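Local coordinates for Poly(A) ribonuclease POP2 (Saccharomyces cerevisiae, PDB 1UOC), which degrades RNA from the 3' end, preferring poly(A), and is probably a catalytic subunit of the CCR4-NOT mRNA deadenylase complex, at residues Q37-V48 with N77-A88. Numbering follows the deposited sequence.
Sequences QYNHVSISTEFV and NPIQLGLSLSDA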
# COMPACT_ATOMS: atom_id res chain seq x y z
N GLN A 37 -13.36 -1.70 -13.13
CA GLN A 37 -12.82 -2.92 -13.73
C GLN A 37 -11.57 -3.40 -12.98
O GLN A 37 -11.42 -4.59 -12.64
CB GLN A 37 -12.48 -2.70 -15.21
CG GLN A 37 -11.95 -3.94 -15.90
CD GLN A 37 -11.76 -3.74 -17.40
OE1 GLN A 37 -12.26 -2.78 -17.97
NE2 GLN A 37 -11.04 -4.66 -18.03
N TYR A 38 -10.65 -2.47 -12.76
CA TYR A 38 -9.42 -2.79 -12.07
C TYR A 38 -9.67 -2.43 -10.61
O TYR A 38 -9.16 -1.43 -10.10
CB TYR A 38 -8.27 -2.00 -12.69
CG TYR A 38 -8.15 -2.33 -14.17
CD1 TYR A 38 -8.68 -1.48 -15.15
CD2 TYR A 38 -7.56 -3.53 -14.58
CE1 TYR A 38 -8.64 -1.82 -16.49
CE2 TYR A 38 -7.52 -3.88 -15.92
CZ TYR A 38 -8.05 -3.02 -16.87
OH TYR A 38 -8.01 -3.38 -18.20
N ASN A 39 -10.50 -3.27 -9.99
CA ASN A 39 -10.96 -3.09 -8.62
C ASN A 39 -10.07 -3.58 -7.48
O ASN A 39 -10.51 -3.61 -6.33
CB ASN A 39 -12.39 -3.65 -8.46
CG ASN A 39 -12.50 -5.15 -8.78
OD1 ASN A 39 -11.50 -5.87 -8.81
ND2 ASN A 39 -13.73 -5.62 -9.02
N HIS A 40 -8.85 -4.00 -7.79
CA HIS A 40 -7.90 -4.43 -6.76
C HIS A 40 -6.87 -3.29 -6.66
O HIS A 40 -6.25 -2.91 -7.66
CB HIS A 40 -7.21 -5.75 -7.14
CG HIS A 40 -8.03 -6.97 -6.82
ND1 HIS A 40 -9.30 -7.17 -7.32
CD2 HIS A 40 -7.76 -8.03 -6.03
CE1 HIS A 40 -9.78 -8.30 -6.85
NE2 HIS A 40 -8.87 -8.85 -6.06
N VAL A 41 -6.71 -2.75 -5.46
CA VAL A 41 -5.81 -1.62 -5.22
C VAL A 41 -4.77 -1.94 -4.15
O VAL A 41 -5.11 -2.33 -3.03
CB VAL A 41 -6.60 -0.40 -4.71
CG1 VAL A 41 -5.75 0.87 -4.79
CG2 VAL A 41 -7.88 -0.25 -5.51
N SER A 42 -3.49 -1.76 -4.48
CA SER A 42 -2.42 -2.00 -3.51
C SER A 42 -1.91 -0.62 -3.09
O SER A 42 -1.99 0.34 -3.85
CB SER A 42 -1.29 -2.78 -4.14
OG SER A 42 -0.74 -2.04 -5.21
N ILE A 43 -1.40 -0.54 -1.87
CA ILE A 43 -0.88 0.72 -1.36
C ILE A 43 0.45 0.54 -0.64
O ILE A 43 0.69 -0.46 0.03
CB ILE A 43 -1.87 1.40 -0.40
CG1 ILE A 43 -1.25 2.68 0.17
CG2 ILE A 43 -2.29 0.43 0.71
CD1 ILE A 43 -2.11 3.39 1.17
N SER A 44 1.32 1.53 -0.79
CA SER A 44 2.62 1.52 -0.14
C SER A 44 2.91 2.95 0.29
O SER A 44 2.39 3.92 -0.29
CB SER A 44 3.70 1.04 -1.10
OG SER A 44 4.89 0.80 -0.38
N THR A 45 3.73 3.10 1.32
CA THR A 45 4.02 4.43 1.83
C THR A 45 5.46 4.62 2.23
O THR A 45 6.20 3.67 2.48
CB THR A 45 3.17 4.73 3.06
OG1 THR A 45 3.51 3.80 4.09
CG2 THR A 45 1.68 4.62 2.73
N GLU A 46 5.84 5.88 2.30
CA GLU A 46 7.18 6.25 2.69
C GLU A 46 7.00 7.47 3.58
O GLU A 46 6.52 8.52 3.14
CB GLU A 46 8.03 6.58 1.46
CG GLU A 46 9.51 6.77 1.76
CD GLU A 46 10.12 5.58 2.48
OE1 GLU A 46 10.16 4.48 1.89
OE2 GLU A 46 10.56 5.74 3.63
N PHE A 47 7.33 7.31 4.85
CA PHE A 47 7.21 8.39 5.81
C PHE A 47 8.58 8.88 6.17
O PHE A 47 9.56 8.12 6.15
CB PHE A 47 6.53 7.93 7.10
CG PHE A 47 5.18 7.31 6.89
CD1 PHE A 47 5.03 5.93 6.84
CD2 PHE A 47 4.05 8.11 6.78
CE1 PHE A 47 3.77 5.35 6.69
CE2 PHE A 47 2.78 7.54 6.62
CZ PHE A 47 2.64 6.16 6.58
N VAL A 48 8.66 10.16 6.51
CA VAL A 48 9.91 10.75 6.92
C VAL A 48 9.75 11.13 8.40
O VAL A 48 8.79 11.81 8.78
CB VAL A 48 10.24 11.99 6.06
CG1 VAL A 48 10.53 11.54 4.63
CG2 VAL A 48 9.09 12.98 6.07
N ASN A 77 5.25 12.12 8.76
CA ASN A 77 4.71 12.83 7.60
C ASN A 77 5.06 12.09 6.32
O ASN A 77 6.22 11.75 6.06
CB ASN A 77 5.20 14.28 7.57
CG ASN A 77 6.70 14.42 7.81
OD1 ASN A 77 7.23 13.91 8.81
ND2 ASN A 77 7.39 15.11 6.91
N PRO A 78 4.05 11.82 5.48
CA PRO A 78 4.21 11.11 4.21
C PRO A 78 5.00 11.93 3.20
O PRO A 78 4.74 13.11 3.01
CB PRO A 78 2.77 10.90 3.74
CG PRO A 78 1.90 11.35 4.91
CD PRO A 78 2.70 12.39 5.58
N ILE A 79 5.96 11.29 2.55
CA ILE A 79 6.76 11.96 1.54
C ILE A 79 6.34 11.36 0.19
O ILE A 79 6.30 12.05 -0.83
CB ILE A 79 8.28 11.75 1.81
CG1 ILE A 79 9.12 12.56 0.82
CG2 ILE A 79 8.64 10.30 1.71
CD1 ILE A 79 9.17 14.05 1.13
N GLN A 80 6.01 10.07 0.20
CA GLN A 80 5.58 9.37 -1.01
C GLN A 80 4.55 8.30 -0.68
O GLN A 80 4.52 7.75 0.43
CB GLN A 80 6.77 8.70 -1.71
CG GLN A 80 7.60 9.63 -2.57
CD GLN A 80 8.81 8.94 -3.19
OE1 GLN A 80 9.39 9.44 -4.16
NE2 GLN A 80 9.19 7.80 -2.63
N LEU A 81 3.70 8.01 -1.66
CA LEU A 81 2.68 6.99 -1.51
C LEU A 81 2.37 6.40 -2.88
O LEU A 81 2.15 7.13 -3.84
CB LEU A 81 1.42 7.60 -0.87
CG LEU A 81 0.23 6.69 -0.56
CD1 LEU A 81 -0.66 7.36 0.49
CD2 LEU A 81 -0.57 6.40 -1.83
N GLY A 82 2.36 5.08 -2.96
CA GLY A 82 2.06 4.43 -4.22
C GLY A 82 0.73 3.70 -4.25
O GLY A 82 0.29 3.16 -3.24
N LEU A 83 0.07 3.71 -5.40
CA LEU A 83 -1.20 3.00 -5.59
C LEU A 83 -1.10 2.28 -6.92
O LEU A 83 -0.66 2.85 -7.91
CB LEU A 83 -2.40 3.95 -5.66
CG LEU A 83 -2.89 4.67 -4.40
CD1 LEU A 83 -4.15 5.46 -4.75
CD2 LEU A 83 -3.16 3.66 -3.28
N SER A 84 -1.49 1.01 -6.94
CA SER A 84 -1.45 0.25 -8.16
C SER A 84 -2.82 -0.41 -8.31
O SER A 84 -3.42 -0.84 -7.31
CB SER A 84 -0.35 -0.82 -8.10
OG SER A 84 -0.01 -1.26 -9.40
N LEU A 85 -3.32 -0.48 -9.54
CA LEU A 85 -4.62 -1.08 -9.81
C LEU A 85 -4.55 -2.23 -10.79
O LEU A 85 -3.74 -2.22 -11.73
CB LEU A 85 -5.57 -0.02 -10.38
CG LEU A 85 -6.42 0.82 -9.43
CD1 LEU A 85 -5.56 1.44 -8.37
CD2 LEU A 85 -7.13 1.89 -10.25
N SER A 86 -5.41 -3.22 -10.59
CA SER A 86 -5.51 -4.37 -11.49
C SER A 86 -6.80 -5.11 -11.14
O SER A 86 -7.46 -4.79 -10.15
CB SER A 86 -4.34 -5.33 -11.31
OG SER A 86 -4.56 -6.19 -10.20
N ASP A 87 -7.18 -6.08 -11.97
CA ASP A 87 -8.38 -6.87 -11.68
C ASP A 87 -7.91 -8.02 -10.80
O ASP A 87 -6.74 -8.09 -10.43
CB ASP A 87 -9.04 -7.37 -12.99
CG ASP A 87 -8.20 -8.40 -13.75
OD1 ASP A 87 -8.58 -8.71 -14.90
OD2 ASP A 87 -7.19 -8.91 -13.22
N ALA A 88 -8.82 -8.93 -10.45
CA ALA A 88 -8.48 -10.04 -9.57
C ALA A 88 -7.39 -10.97 -10.11
O ALA A 88 -6.66 -11.59 -9.34
CB ALA A 88 -9.75 -10.86 -9.25
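Val41 and Leu85, like Ile43 and Leu83, lie side by side on one face of an antiparallel strand pair in the mixed central sheet of this DEDD nuclease domain, whose fold is RNase H-like. Val41 CG1 meets Leu85 CD1 at 3.6 Å; with CG1 anti to the backbone N (chi1 -165°), that methyl is swung across to the neighbouring strand. Leu83 CD2 reaches back to Ile43 CB at 3.9 Å, on the face packed by helix 165-174, from which Leu170 touches Ile43. The other face carries Ser42, Ser44 and Glu46 toward helix 247-264; Ser44 and Glu46 are predicted ligands of the catalytic metals. Gly82 sits across from Ser44 with no side chain to offer. At one end the His40 ring lies with a face against Ala88 CA, a CH-pi contact 3.7 Å from the ring centroid, while its ND1 donates in the ring plane to Asn39 OD1. A serine in place of His40 would probably leave Ala88 CA without the ring face it packs on and Asn39 OD1 without this donor. Toward the other end a classic beta bulge sets Ile79 and Gln80 both against Glu46, whose carbonyl O receives Ile79 N at 2.9 Å, almost straight at 179°, and Gln80 N only weakly at 3.4 Å.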